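Side-chain contacts in calcium-regulated actin-bundling protein (Dictyostelium discoideum, PDB 4X3N), which binds and bundles actin filaments under calcium control and may help shape and reorganise filopodia and pseudopodia during cell movement: residues G68-T71 / I72-D76; L100-Y103 / E104-K108; L40-S43 / Q44-V47; I82-V85 / F86-D89; L157-Q160 / Y161-F164. All coordinates share one frame; numbering follows the deposited sequence.

Interaction 1 of 5, residues G68-T71 / I72-D76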
loop_
_atom_site.group_PDB
_atom_site.type_symbol
_atom_site.label_atom_id
_atom_site.label_comp_id
_atom_site.label_asym_id
_atom_site.label_seq_id
_atom_site.Cartn_x
_atom_site.Cartn_y
_atom_site.Cartn_z
ATOM N N GLY A 68 -25.226 1.851 -3.548
ATOM C CA GLY A 68 -24.097 1.375 -2.731
ATOM C C GLY A 68 -22.973 0.786 -3.569
ATOM O O GLY A 68 -21.797 1.259 -3.543
ATOM N N TRP A 69 -23.330 -0.189 -4.388
ATOM C CA TRP A 69 -22.341 -0.840 -5.253
ATOM C C TRP A 69 -21.668 0.106 -6.236
ATOM O O TRP A 69 -20.410 0.059 -6.412
ATOM C CB TRP A 69 -22.991 -2.003 -5.959
ATOM C CG TRP A 69 -22.108 -2.909 -6.709
ATOM C CD1 TRP A 69 -20.940 -3.391 -6.301
ATOM C CD2 TRP A 69 -22.373 -3.518 -7.995
ATOM N NE1 TRP A 69 -20.446 -4.289 -7.258
ATOM C CE2 TRP A 69 -21.299 -4.321 -8.310
ATOM C CE3 TRP A 69 -23.408 -3.401 -8.927
ATOM C CZ2 TRP A 69 -21.218 -5.041 -9.514
ATOM C CZ3 TRP A 69 -23.337 -4.131 -10.120
ATOM C CH2 TRP A 69 -22.261 -4.933 -10.397
ATOM N N GLU A 70 -22.469 0.917 -6.929
ATOM C CA GLU A 70 -21.927 1.813 -7.931
ATOM C C GLU A 70 -20.965 2.722 -7.309
ATOM O O GLU A 70 -19.923 2.989 -7.889
ATOM C CB GLU A 70 -22.979 2.656 -8.626
ATOM C CG GLU A 70 -23.751 1.834 -9.668
ATOM C CD GLU A 70 -22.818 1.249 -10.752
ATOM O OE1 GLU A 70 -21.973 2.025 -11.230
ATOM O OE2 GLU A 70 -22.924 0.036 -11.108
ATOM N N THR A 71 -21.290 3.213 -6.118
ATOM C CA THR A 71 -20.437 4.208 -5.537
ATOM C C THR A 71 -19.087 3.622 -5.074
ATOM O O THR A 71 -18.073 4.294 -5.196
ATOM C CB THR A 71 -21.156 4.989 -4.427
ATOM O OG1 THR A 71 -22.391 5.453 -4.947
ATOM C CG2 THR A 71 -20.331 6.158 -3.979
ATOM N N ILE A 72 -19.065 2.385 -4.568
ATOM C CA ILE A 72 -17.846 1.823 -4.040
ATOM C C ILE A 72 -16.994 1.465 -5.201
ATOM O O ILE A 72 -15.754 1.652 -5.148
ATOM C CB ILE A 72 -18.062 0.654 -3.015
ATOM C CG1 ILE A 72 -16.824 0.432 -2.130
ATOM C CG2 ILE A 72 -18.445 -0.634 -3.688
ATOM C CD1 ILE A 72 -17.017 -0.440 -0.862
ATOM N N LYS A 73 -17.622 1.017 -6.273
ATOM C CA LYS A 73 -16.913 0.764 -7.486
ATOM C C LYS A 73 -16.256 2.001 -8.049
ATOM O O LYS A 73 -15.092 1.927 -8.468
ATOM C CB LYS A 73 -17.792 0.164 -8.559
ATOM C CG LYS A 73 -18.239 -1.244 -8.223
ATOM C CD LYS A 73 -18.840 -1.904 -9.432
ATOM C CE LYS A 73 -20.169 -1.274 -9.745
ATOM N NZ LYS A 73 -20.703 -1.947 -10.948
ATOM N N TYR A 74 -16.964 3.110 -8.095
ATOM C CA TYR A 74 -16.346 4.323 -8.613
ATOM C C TYR A 74 -15.172 4.784 -7.744
ATOM O O TYR A 74 -14.193 5.258 -8.270
ATOM C CB TYR A 74 -17.333 5.449 -8.792
ATOM C CG TYR A 74 -17.945 5.362 -10.186
ATOM C CD1 TYR A 74 -17.233 5.771 -11.303
ATOM C CD2 TYR A 74 -19.203 4.801 -10.383
ATOM C CE1 TYR A 74 -17.772 5.665 -12.572
ATOM C CE2 TYR A 74 -19.752 4.685 -11.645
ATOM C CZ TYR A 74 -19.034 5.115 -12.731
ATOM O OH TYR A 74 -19.590 5.011 -13.979
ATOM N N ALA A 75 -15.297 4.634 -6.435
ATOM C CA ALA A 75 -14.211 5.030 -5.519
ATOM C C ALA A 75 -12.984 4.184 -5.727
ATOM O O ALA A 75 -11.861 4.729 -5.813
ATOM C CB ALA A 75 -14.690 5.020 -4.091
ATOM N N ASP A 76 -13.191 2.872 -5.916
ATOM C CA ASP A 76 -12.133 1.940 -6.241
ATOM C C ASP A 76 -11.469 2.223 -7.605
ATOM O O ASP A 76 -10.224 2.224 -7.732
ATOM C CB ASP A 76 -12.662 0.494 -6.227
ATOM C CG ASP A 76 -11.566 -0.511 -6.200
ATOM O OD1 ASP A 76 -10.629 -0.393 -5.403
ATOM O OD2 ASP A 76 -11.597 -1.465 -6.976
#
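One turn of helix 61-79 joins G68-T71 to I72-D76 through i to i+4 backbone hydrogen bonds, K73 N to W69 O at 3.0 Å being typical, with a weak forked bond from I72 N to W69 O. On this frame lies a cation-pi contact combined with a salt bridge, built from W69, E70 and K73. The lysine chain runs over one face of the indole: its CE sits 3.6 Å from the centroid of the W69 five-membered ring, and its NZ 3.3 Å from that of the six-membered ring, only 7° off the normal. CG of W69 anti to the backbone N (chi1 -171°) swings the indole along the helix towards K73, whose chain bends near its end to carry the ammonium onto the ring. The same NZ bonds E70 OE2 at 3.0 Å, coming from above the carboxylate plane; the ammonium thus has two partners roughly at right angles, ring face and carboxylate, the latter probably fixing where NZ sits. The indole is steered from outside as well: NE1 bonds E90, the ring of W278 meets it edge-to-face, and F42 and S43 of helix 42-57 touch it. I72 and T71 pack instead on helix 96-111, where both meet F102. The other oxygen of the glutamate, E70 OE1, lies alongside the neighbouring tyrosine, 3.5 Å from Y74 CE2, with the carboxylate and ring planes 64° apart.

Interaction 2 of 5, residues L100-Y103 / E104-K108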
loop_
_atom_site.group_PDB
_atom_site.type_symbol
_atom_site.label_atom_id
_atom_site.label_comp_id
_atom_site.label_asym_id
_atom_site.label_seq_id
_atom_site.Cartn_x
_atom_site.Cartn_y
_atom_site.Cartn_z
ATOM N N LEU A 100 -13.220 7.164 2.870
ATOM C CA LEU A 100 -13.708 8.500 3.068
ATOM C C LEU A 100 -14.322 9.129 1.814
ATOM O O LEU A 100 -15.393 9.707 1.856
ATOM C CB LEU A 100 -12.561 9.337 3.616
ATOM C CG LEU A 100 -12.956 10.594 4.318
ATOM C CD1 LEU A 100 -11.881 11.058 5.285
ATOM C CD2 LEU A 100 -13.232 11.653 3.265
ATOM N N TYR A 101 -13.666 9.023 0.681
ATOM C CA TYR A 101 -14.230 9.541 -0.553
ATOM C C TYR A 101 -15.515 8.753 -0.905
ATOM O O TYR A 101 -16.474 9.313 -1.448
ATOM C CB TYR A 101 -13.241 9.413 -1.755
ATOM C CG TYR A 101 -11.967 10.272 -1.795
ATOM C CD1 TYR A 101 -11.977 11.616 -1.446
ATOM C CD2 TYR A 101 -10.790 9.772 -2.341
ATOM C CE1 TYR A 101 -10.814 12.421 -1.540
ATOM C CE2 TYR A 101 -9.637 10.559 -2.485
ATOM C CZ TYR A 101 -9.640 11.900 -2.081
ATOM O OH TYR A 101 -8.476 12.687 -2.198
ATOM N N PHE A 102 -15.527 7.452 -0.657
ATOM C CA PHE A 102 -16.721 6.626 -0.845
ATOM C C PHE A 102 -17.889 7.156 -0.050
ATOM O O PHE A 102 -18.938 7.473 -0.609
ATOM C CB PHE A 102 -16.410 5.148 -0.539
ATOM C CG PHE A 102 -17.603 4.285 -0.292
ATOM C CD1 PHE A 102 -18.464 3.997 -1.284
ATOM C CD2 PHE A 102 -17.801 3.706 0.953
ATOM C CE1 PHE A 102 -19.550 3.186 -1.059
ATOM C CE2 PHE A 102 -18.903 2.905 1.211
ATOM C CZ PHE A 102 -19.780 2.629 0.194
ATOM N N TYR A 103 -17.722 7.332 1.231
ATOM C CA TYR A 103 -18.846 7.725 2.041
ATOM C C TYR A 103 -19.293 9.148 1.704
ATOM O O TYR A 103 -20.475 9.463 1.754
ATOM C CB TYR A 103 -18.470 7.668 3.506
ATOM C CG TYR A 103 -18.653 6.342 4.139
ATOM C CD1 TYR A 103 -19.897 5.949 4.624
ATOM C CD2 TYR A 103 -17.570 5.477 4.251
ATOM C CE1 TYR A 103 -20.067 4.695 5.202
ATOM C CE2 TYR A 103 -17.709 4.254 4.815
ATOM C CZ TYR A 103 -18.954 3.849 5.288
ATOM O OH TYR A 103 -19.035 2.626 5.862
ATOM N N GLU A 104 -18.326 10.007 1.387
ATOM C CA GLU A 104 -18.649 11.367 0.974
ATOM C C GLU A 104 -19.429 11.416 -0.292
ATOM O O GLU A 104 -20.373 12.143 -0.380
ATOM C CB GLU A 104 -17.418 12.237 0.881
ATOM C CG GLU A 104 -16.953 12.547 2.296
ATOM C CD GLU A 104 -15.815 13.542 2.329
ATOM O OE1 GLU A 104 -15.221 13.832 1.235
ATOM O OE2 GLU A 104 -15.490 13.959 3.464
ATOM N N GLN A 105 -19.066 10.597 -1.256
ATOM C CA GLN A 105 -19.822 10.505 -2.479
ATOM C C GLN A 105 -21.231 9.950 -2.234
ATOM O O GLN A 105 -22.167 10.462 -2.821
ATOM C CB GLN A 105 -19.040 9.746 -3.552
ATOM C CG GLN A 105 -19.749 9.552 -4.872
ATOM C CD GLN A 105 -20.341 10.840 -5.470
ATOM O OE1 GLN A 105 -19.763 11.940 -5.365
ATOM N NE2 GLN A 105 -21.499 10.694 -6.123
ATOM N N LEU A 106 -21.395 8.979 -1.332
ATOM C CA LEU A 106 -22.688 8.463 -0.983
ATOM C C LEU A 106 -23.624 9.531 -0.466
ATOM O O LEU A 106 -24.801 9.583 -0.842
ATOM C CB LEU A 106 -22.596 7.436 0.130
ATOM C CG LEU A 106 -22.372 5.976 -0.224
ATOM C CD1 LEU A 106 -22.369 5.149 1.046
ATOM C CD2 LEU A 106 -23.378 5.430 -1.261
ATOM N N CYS A 107 -23.098 10.347 0.421
ATOM C CA CYS A 107 -23.855 11.405 1.045
ATOM C C CYS A 107 -24.205 12.449 0.007
ATOM O O CYS A 107 -25.306 12.944 0.015
ATOM C CB CYS A 107 -23.053 12.060 2.178
ATOM S SG CYS A 107 -22.757 11.033 3.639
ATOM N N LYS A 108 -23.300 12.734 -0.907
ATOM C CA LYS A 108 -23.575 13.762 -1.902
ATOM C C LYS A 108 -24.678 13.278 -2.837
ATOM O O LYS A 108 -25.605 14.024 -3.177
ATOM C CB LYS A 108 -22.329 14.116 -2.695
ATOM C CG LYS A 108 -22.460 15.401 -3.506
ATOM C CD LYS A 108 -21.119 15.881 -4.061
ATOM C CE LYS A 108 -20.660 15.007 -5.218
ATOM N NZ LYS A 108 -19.995 15.784 -6.314
#
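L100-Y103 and E104-K108 are successive turns of helix 96-111, linked by four i to i+4 backbone hydrogen bonds, from E104 N to L100 O through to C107 N to Y103 O. L106 N to F102 O, 3.0 Å, runs nearly along the C=O axis. The apolar contacts centre on L106. Its CD1 lies 3.7 Å from F102 CZ and makes an off-centre CH-pi contact, 4.2 Å from the centroid of the F102 ring. With chi1 at 162° the F102 ring points away from its own N and leans on the next turn, where this methyl lies. Y103 CD1 meets the same L106 CD1 more loosely, at 4.4 Å, and one face of the Y103 ring has F102 CE2 4.0 Å above it, near its margin, giving one apolar patch. A mixed contact lies round the helix: the extended chain of E104 runs alongside L100 and brings OE2 to 3.2 Å from L100 CD2, a close approach of carboxylate and methyl without a polar bond. Y101 faces another chain: its OH bonds D144 of the second subunit, a residue of that subunit's calcium site, and its ring meets F147 of the same subunit edge-to-face. Within the chain, F102, Q105 and L106 pack on helix 61-79, F102 also meets Y156 edge-to-face, and Y103 lies against R135, L139 and V143 of helix 132-143.

Interaction 3 of 5, residues L40-S43 / Q44-V47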
loop_
_atom_site.group_PDB
_atom_site.type_symbol
_atom_site.label_atom_id
_atom_site.label_comp_id
_atom_site.label_asym_id
_atom_site.label_seq_id
_atom_site.Cartn_x
_atom_site.Cartn_y
_atom_site.Cartn_z
ATOM N N LEU A 40 -13.574 -11.083 -1.558
ATOM C CA LEU A 40 -14.246 -11.417 -2.818
ATOM C C LEU A 40 -14.571 -10.123 -3.483
ATOM O O LEU A 40 -14.579 -9.115 -2.811
ATOM C CB LEU A 40 -15.565 -12.218 -2.612
ATOM C CG LEU A 40 -15.447 -13.607 -2.023
ATOM C CD1 LEU A 40 -16.766 -14.283 -1.633
ATOM C CD2 LEU A 40 -14.633 -14.499 -2.973
ATOM N N PRO A 41 -14.800 -10.134 -4.814
ATOM C CA PRO A 41 -15.267 -8.937 -5.488
ATOM C C PRO A 41 -16.502 -8.357 -4.770
ATOM O O PRO A 41 -17.298 -9.099 -4.180
ATOM C CB PRO A 41 -15.620 -9.416 -6.881
ATOM C CG PRO A 41 -14.684 -10.593 -7.130
ATOM C CD PRO A 41 -14.598 -11.271 -5.765
ATOM N N PHE A 42 -16.647 -7.047 -4.832
ATOM C CA PHE A 42 -17.727 -6.367 -4.110
ATOM C C PHE A 42 -19.101 -7.029 -4.345
ATOM O O PHE A 42 -19.896 -7.160 -3.388
ATOM C CB PHE A 42 -17.872 -4.860 -4.446
ATOM C CG PHE A 42 -16.629 -3.992 -4.277
ATOM C CD1 PHE A 42 -16.003 -3.839 -3.060
ATOM C CD2 PHE A 42 -16.102 -3.282 -5.378
ATOM C CE1 PHE A 42 -14.892 -3.013 -2.941
ATOM C CE2 PHE A 42 -14.995 -2.455 -5.259
ATOM C CZ PHE A 42 -14.399 -2.316 -4.009
ATOM N N SER A 43 -19.399 -7.418 -5.591
ATOM C CA SER A 43 -20.713 -7.929 -5.977
ATOM C C SER A 43 -20.987 -9.246 -5.240
ATOM O O SER A 43 -22.088 -9.491 -4.789
ATOM C CB SER A 43 -20.802 -8.098 -7.479
ATOM O OG SER A 43 -19.750 -8.958 -7.944
ATOM N N GLN A 44 -19.976 -10.068 -5.087
ATOM C CA GLN A 44 -20.116 -11.280 -4.353
ATOM C C GLN A 44 -20.260 -11.059 -2.852
ATOM O O GLN A 44 -20.922 -11.824 -2.149
ATOM C CB GLN A 44 -18.939 -12.187 -4.643
ATOM C CG GLN A 44 -19.015 -12.788 -6.054
ATOM C CD GLN A 44 -17.783 -13.626 -6.338
ATOM O OE1 GLN A 44 -17.457 -14.558 -5.596
ATOM N NE2 GLN A 44 -17.078 -13.273 -7.373
ATOM N N GLN A 45 -19.611 -10.049 -2.352
ATOM C CA GLN A 45 -19.797 -9.653 -0.948
ATOM C C GLN A 45 -21.260 -9.267 -0.744
ATOM O O GLN A 45 -21.903 -9.609 0.301
ATOM C CB GLN A 45 -18.920 -8.451 -0.632
ATOM C CG GLN A 45 -17.424 -8.666 -0.565
ATOM C CD GLN A 45 -16.643 -7.391 -0.397
ATOM O OE1 GLN A 45 -17.040 -6.462 0.372
ATOM N NE2 GLN A 45 -15.490 -7.325 -1.070
ATOM N N ALA A 46 -21.753 -8.472 -1.678
ATOM C CA ALA A 46 -23.139 -8.015 -1.702
ATOM C C ALA A 46 -24.132 -9.174 -1.708
ATOM O O ALA A 46 -25.095 -9.223 -0.928
ATOM C CB ALA A 46 -23.381 -7.145 -2.909
ATOM N N VAL A 47 -23.895 -10.148 -2.572
ATOM C CA VAL A 47 -24.725 -11.273 -2.567
ATOM C C VAL A 47 -24.634 -12.124 -1.319
ATOM O O VAL A 47 -25.680 -12.636 -0.875
ATOM C CB VAL A 47 -24.446 -12.146 -3.791
ATOM C CG1 VAL A 47 -25.002 -13.534 -3.567
ATOM C CG2 VAL A 47 -25.002 -11.483 -5.050
#
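Q45 holds CG anti to its own carbonyl carbon (chi1 -70°) and extends beyond it, which turns its amide back past the start of helix 42-57 to L40. There NE2 gives a nearly straight hydrogen bond to L40 O, 2.7 Å long at 169°, with the acceptor within 3° of the amide plane. The side chain thus clasps the residue just before P41, which occupies the N-cap position and whose carbonyl takes the first helical bond, Q45 N to P41 O at 3.1 Å. Q44 uses the same pair of torsions to lie alongside the proline ring, its NE2 3.6 Å from P41 CD, while L40 crosses it at about a right angle and brings CD2 to 3.9 Å from Q44 OE1. Both ends of the Q45 amide are engaged further, OE1 by L154 N and NE2 by N92 O, which fixes its flip. Around this helix start, F42 packs on helix 61-79, A46 touches F153 of helix 153-160, and S43, A46 and V47 rest on W278 of helix 273-290.

Interaction 4 of 5, residues I82-V85 / F86-D89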
loop_
_atom_site.group_PDB
_atom_site.type_symbol
_atom_site.label_atom_id
_atom_site.label_comp_id
_atom_site.label_asym_id
_atom_site.label_seq_id
_atom_site.Cartn_x
_atom_site.Cartn_y
_atom_site.Cartn_z
ATOM N N ILE A 82 -8.606 4.053 -13.041
ATOM C CA ILE A 82 -9.418 3.576 -14.149
ATOM C C ILE A 82 -10.607 4.553 -14.341
ATOM O O ILE A 82 -11.244 4.928 -13.402
ATOM C CB ILE A 82 -9.960 2.155 -13.900
ATOM C CG1 ILE A 82 -8.871 1.192 -13.462
ATOM C CG2 ILE A 82 -10.733 1.679 -15.126
ATOM C CD1 ILE A 82 -7.951 0.737 -14.559
ATOM N N GLN A 83 -10.857 4.981 -15.563
ATOM C CA GLN A 83 -11.939 5.904 -15.869
ATOM C C GLN A 83 -13.163 5.194 -16.468
ATOM O O GLN A 83 -14.271 5.664 -16.304
ATOM C CB GLN A 83 -11.477 6.930 -16.913
ATOM C CG GLN A 83 -10.409 7.877 -16.433
ATOM C CD GLN A 83 -9.036 7.255 -16.407
ATOM O OE1 GLN A 83 -8.567 6.627 -17.378
ATOM N NE2 GLN A 83 -8.361 7.413 -15.266
ATOM N N LEU A 84 -12.959 4.112 -17.220
ATOM C CA LEU A 84 -14.033 3.539 -17.991
ATOM C C LEU A 84 -14.465 2.206 -17.353
ATOM O O LEU A 84 -13.630 1.313 -17.099
ATOM C CB LEU A 84 -13.574 3.368 -19.444
ATOM C CG LEU A 84 -13.194 4.694 -20.101
ATOM C CD1 LEU A 84 -12.371 4.425 -21.355
ATOM C CD2 LEU A 84 -14.432 5.539 -20.391
ATOM N N VAL A 85 -15.768 2.067 -17.127
ATOM C CA VAL A 85 -16.275 0.870 -16.429
ATOM C C VAL A 85 -15.905 -0.433 -17.083
ATOM O O VAL A 85 -15.706 -1.392 -16.392
ATOM C CB VAL A 85 -17.800 0.903 -16.160
ATOM C CG1 VAL A 85 -18.160 2.151 -15.350
ATOM C CG2 VAL A 85 -18.585 0.902 -17.428
ATOM N N PHE A 86 -15.816 -0.466 -18.410
ATOM C CA PHE A 86 -15.536 -1.697 -19.141
ATOM C C PHE A 86 -14.095 -2.113 -19.088
ATOM O O PHE A 86 -13.742 -3.185 -19.596
ATOM C CB PHE A 86 -16.025 -1.624 -20.616
ATOM C CG PHE A 86 -15.348 -0.590 -21.439
ATOM C CD1 PHE A 86 -14.168 -0.890 -22.097
ATOM C CD2 PHE A 86 -15.903 0.683 -21.600
ATOM C CE1 PHE A 86 -13.534 0.038 -22.885
ATOM C CE2 PHE A 86 -15.285 1.631 -22.404
ATOM C CZ PHE A 86 -14.081 1.311 -23.029
ATOM N N LYS A 87 -13.261 -1.316 -18.450
ATOM C CA LYS A 87 -11.851 -1.688 -18.231
ATOM C C LYS A 87 -11.608 -1.947 -16.731
ATOM O O LYS A 87 -10.485 -2.063 -16.269
ATOM C CB LYS A 87 -10.970 -0.573 -18.685
ATOM C CG LYS A 87 -11.200 -0.160 -20.134
ATOM C CD LYS A 87 -10.461 1.145 -20.435
ATOM C CE LYS A 87 -8.976 0.867 -20.627
ATOM N NZ LYS A 87 -8.779 -0.051 -21.812
ATOM N N TYR A 88 -12.659 -2.033 -15.946
ATOM C CA TYR A 88 -12.458 -2.121 -14.519
ATOM C C TYR A 88 -12.603 -3.551 -14.072
ATOM O O TYR A 88 -13.619 -4.132 -14.325
ATOM C CB TYR A 88 -13.473 -1.169 -13.878
ATOM C CG TYR A 88 -13.570 -1.315 -12.429
ATOM C CD1 TYR A 88 -12.452 -1.135 -11.633
ATOM C CD2 TYR A 88 -14.785 -1.662 -11.815
ATOM C CE1 TYR A 88 -12.554 -1.237 -10.267
ATOM C CE2 TYR A 88 -14.870 -1.815 -10.460
ATOM C CZ TYR A 88 -13.752 -1.629 -9.708
ATOM O OH TYR A 88 -13.798 -1.752 -8.384
ATOM N N ASP A 89 -11.604 -4.142 -13.402
ATOM C CA ASP A 89 -11.752 -5.457 -12.817
ATOM C C ASP A 89 -12.184 -5.178 -11.351
ATOM O O ASP A 89 -11.506 -4.475 -10.593
ATOM C CB ASP A 89 -10.453 -6.241 -12.804
ATOM C CG ASP A 89 -9.892 -6.519 -14.194
ATOM O OD1 ASP A 89 -10.658 -6.862 -15.097
ATOM O OD2 ASP A 89 -8.657 -6.404 -14.353
#
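A short 3-10-like turn at V85-F86, in the loop between helix 61-79 and strand 93-95, brings L84 against F86 and K87. K87 N bonds L84 O at 3.0 Å and Y88 N bonds V85 O at 3.1 Å; both donors stand above the carbonyl planes, as fits bonds closed over three residues. F86 has CG between its backbone N and carbonyl carbon (chi1 63°), which lays the ring beside L84. L84 CB sits over one face, 4.3 Å from the centroid of the F86 ring, and L84 CD1 reaches F86 CZ at 3.9 Å. The K87 chain lies alongside the leucine, its CD 3.9 Å from L84 CD1. Losing the F86 ring to an alanine is likely to deprive L84 of its aromatic partner and open a gap beside E201 and E202 of helix 181-211. Across the turn the side chains meet through carbon alone; within it the two backbone bonds are the directional links, with R198 of helix 181-211 holding F86 O from outside.

Interaction 5 of 5, residues L157-Q160 / Y161-F164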
loop_
_atom_site.group_PDB
_atom_site.type_symbol
_atom_site.label_atom_id
_atom_site.label_comp_id
_atom_site.label_asym_id
_atom_site.label_seq_id
_atom_site.Cartn_x
_atom_site.Cartn_y
_atom_site.Cartn_z
ATOM N N LEU A 157 -21.844 -2.560 4.462
ATOM C CA LEU A 157 -23.205 -3.069 4.577
ATOM C C LEU A 157 -23.658 -3.434 5.958
ATOM O O LEU A 157 -24.753 -3.071 6.388
ATOM C CB LEU A 157 -23.420 -4.259 3.673
ATOM C CG LEU A 157 -23.374 -3.857 2.205
ATOM C CD1 LEU A 157 -23.306 -5.104 1.311
ATOM C CD2 LEU A 157 -24.619 -3.065 1.741
ATOM N N LEU A 158 -22.800 -4.117 6.687
ATOM C CA LEU A 158 -23.125 -4.532 8.007
ATOM C C LEU A 158 -23.355 -3.363 8.942
ATOM O O LEU A 158 -24.241 -3.430 9.828
ATOM C CB LEU A 158 -21.993 -5.364 8.550
ATOM C CG LEU A 158 -22.037 -6.902 8.463
ATOM C CD1 LEU A 158 -23.227 -7.589 7.881
ATOM C CD2 LEU A 158 -20.728 -7.458 8.023
ATOM N N TYR A 159 -22.535 -2.328 8.786
ATOM C CA TYR A 159 -22.644 -1.163 9.628
ATOM C C TYR A 159 -23.828 -0.305 9.185
ATOM O O TYR A 159 -24.567 0.158 10.025
ATOM C CB TYR A 159 -21.343 -0.360 9.731
ATOM C CG TYR A 159 -21.440 0.732 10.792
ATOM C CD1 TYR A 159 -21.487 0.404 12.149
ATOM C CD2 TYR A 159 -21.547 2.070 10.430
ATOM C CE1 TYR A 159 -21.619 1.387 13.113
ATOM C CE2 TYR A 159 -21.704 3.052 11.375
ATOM C CZ TYR A 159 -21.735 2.702 12.702
ATOM O OH TYR A 159 -21.847 3.685 13.625
ATOM N N GLN A 160 -24.069 -0.181 7.888
ATOM C CA GLN A 160 -25.244 0.575 7.422
ATOM C C GLN A 160 -26.550 -0.020 7.963
ATOM O O GLN A 160 -27.432 0.702 8.406
ATOM C CB GLN A 160 -25.252 0.646 5.919
ATOM C CG GLN A 160 -26.435 1.344 5.307
ATOM C CD GLN A 160 -26.477 2.836 5.602
ATOM O OE1 GLN A 160 -25.555 3.541 5.295
ATOM N NE2 GLN A 160 -27.564 3.305 6.193
ATOM N N TYR A 161 -26.634 -1.344 7.994
ATOM C CA TYR A 161 -27.878 -2.049 8.337
ATOM C C TYR A 161 -27.734 -2.623 9.695
ATOM O O TYR A 161 -28.303 -3.661 10.011
ATOM C CB TYR A 161 -28.139 -3.096 7.252
ATOM C CG TYR A 161 -28.348 -2.450 5.955
ATOM C CD1 TYR A 161 -29.491 -1.688 5.703
ATOM C CD2 TYR A 161 -27.406 -2.547 4.941
ATOM C CE1 TYR A 161 -29.692 -1.068 4.480
ATOM C CE2 TYR A 161 -27.616 -1.922 3.714
ATOM C CZ TYR A 161 -28.735 -1.183 3.489
ATOM O OH TYR A 161 -28.854 -0.545 2.274
ATOM N N LYS A 162 -27.000 -1.918 10.567
ATOM C CA LYS A 162 -26.719 -2.439 11.868
ATOM C C LYS A 162 -27.937 -2.587 12.819
ATOM O O LYS A 162 -27.824 -3.333 13.816
ATOM C CB LYS A 162 -25.631 -1.635 12.594
ATOM C CG LYS A 162 -26.065 -0.222 13.043
ATOM C CD LYS A 162 -24.900 0.582 13.552
ATOM C CE LYS A 162 -25.259 2.057 13.663
ATOM N NZ LYS A 162 -26.207 2.195 14.787
ATOM N N ASP A 163 -29.072 -1.957 12.522
ATOM C CA ASP A 163 -30.332 -2.215 13.307
ATOM C C ASP A 163 -30.670 -3.711 13.320
ATOM O O ASP A 163 -31.382 -4.181 14.171
ATOM C CB ASP A 163 -31.556 -1.546 12.671
ATOM C CG ASP A 163 -31.446 -0.048 12.590
ATOM O OD1 ASP A 163 -30.731 0.571 13.449
ATOM O OD2 ASP A 163 -32.102 0.508 11.626
ATOM N N PHE A 164 -30.191 -4.488 12.349
ATOM C CA PHE A 164 -30.394 -5.931 12.431
ATOM C C PHE A 164 -29.172 -6.796 12.093
ATOM O O PHE A 164 -29.195 -7.928 12.468
ATOM C CB PHE A 164 -31.563 -6.416 11.546
ATOM C CG PHE A 164 -31.412 -6.053 10.129
ATOM C CD1 PHE A 164 -30.626 -6.828 9.298
ATOM C CD2 PHE A 164 -32.037 -4.939 9.633
ATOM C CE1 PHE A 164 -30.454 -6.449 7.996
ATOM C CE2 PHE A 164 -31.840 -4.544 8.341
ATOM C CZ PHE A 164 -31.048 -5.311 7.514
HETATM O O HOH W 1 -29.414 0.087 10.306
#
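Q160 O accepts a hydrogen bond from a water at 2.8 Å, and the water accepts one from D163 N, bridging the C-terminal end of helix 153-160, the helix leaving the EF-hand-like calcium site, to which it contributes E155. Y161, the first residue to leave helical geometry, still bonds L157 O through its N at 3.0 Å, whereas K162 N turns to Y159 O at 3.2 Å, well above that carbonyl's plane. The Y161 ring is wedged: Q160 CG lies over the centre of one face, 3.8 Å from the centroid, and L157 CD2 meets the edge at CE2, also 3.8 Å. Its hydroxyl bonds S125, and Q160 NE2 bonds I124 O and Q126 O of the same loop. A serine in place of Y161 would probably leave Q160 CG and L157 CD2 facing a gap and S125 without its phenolic mate. K162 folds in against its own backbone (chi1 70°) and runs alongside the Y159 ring, its CD 3.4 Å from Y159 CE1.

How the interactions relate
Along the chain the contacts come in series, interaction 3, then 1, 4, 2 and 5; each is a local turn, and none nests in or crosses another. Interaction 3 starts helix 42-57 and interaction 1 lies within the next helix, 61-79; F42 joins them, touching I72 and D76. Interaction 4 shapes the following loop and returns to both: Y88 OH probably bonds D76 OD2 at 2.6 Å and touches F42. Interaction 2, on helix 96-111, packs against the helix of interaction 1, with T71 CG2 3.6 Å from Q105 CG. Interaction 5 ends helix 153-160 and reaches interaction 3 where L157 meets A46; its centre is about 29 Å from that of interaction 4, across the chain's centre.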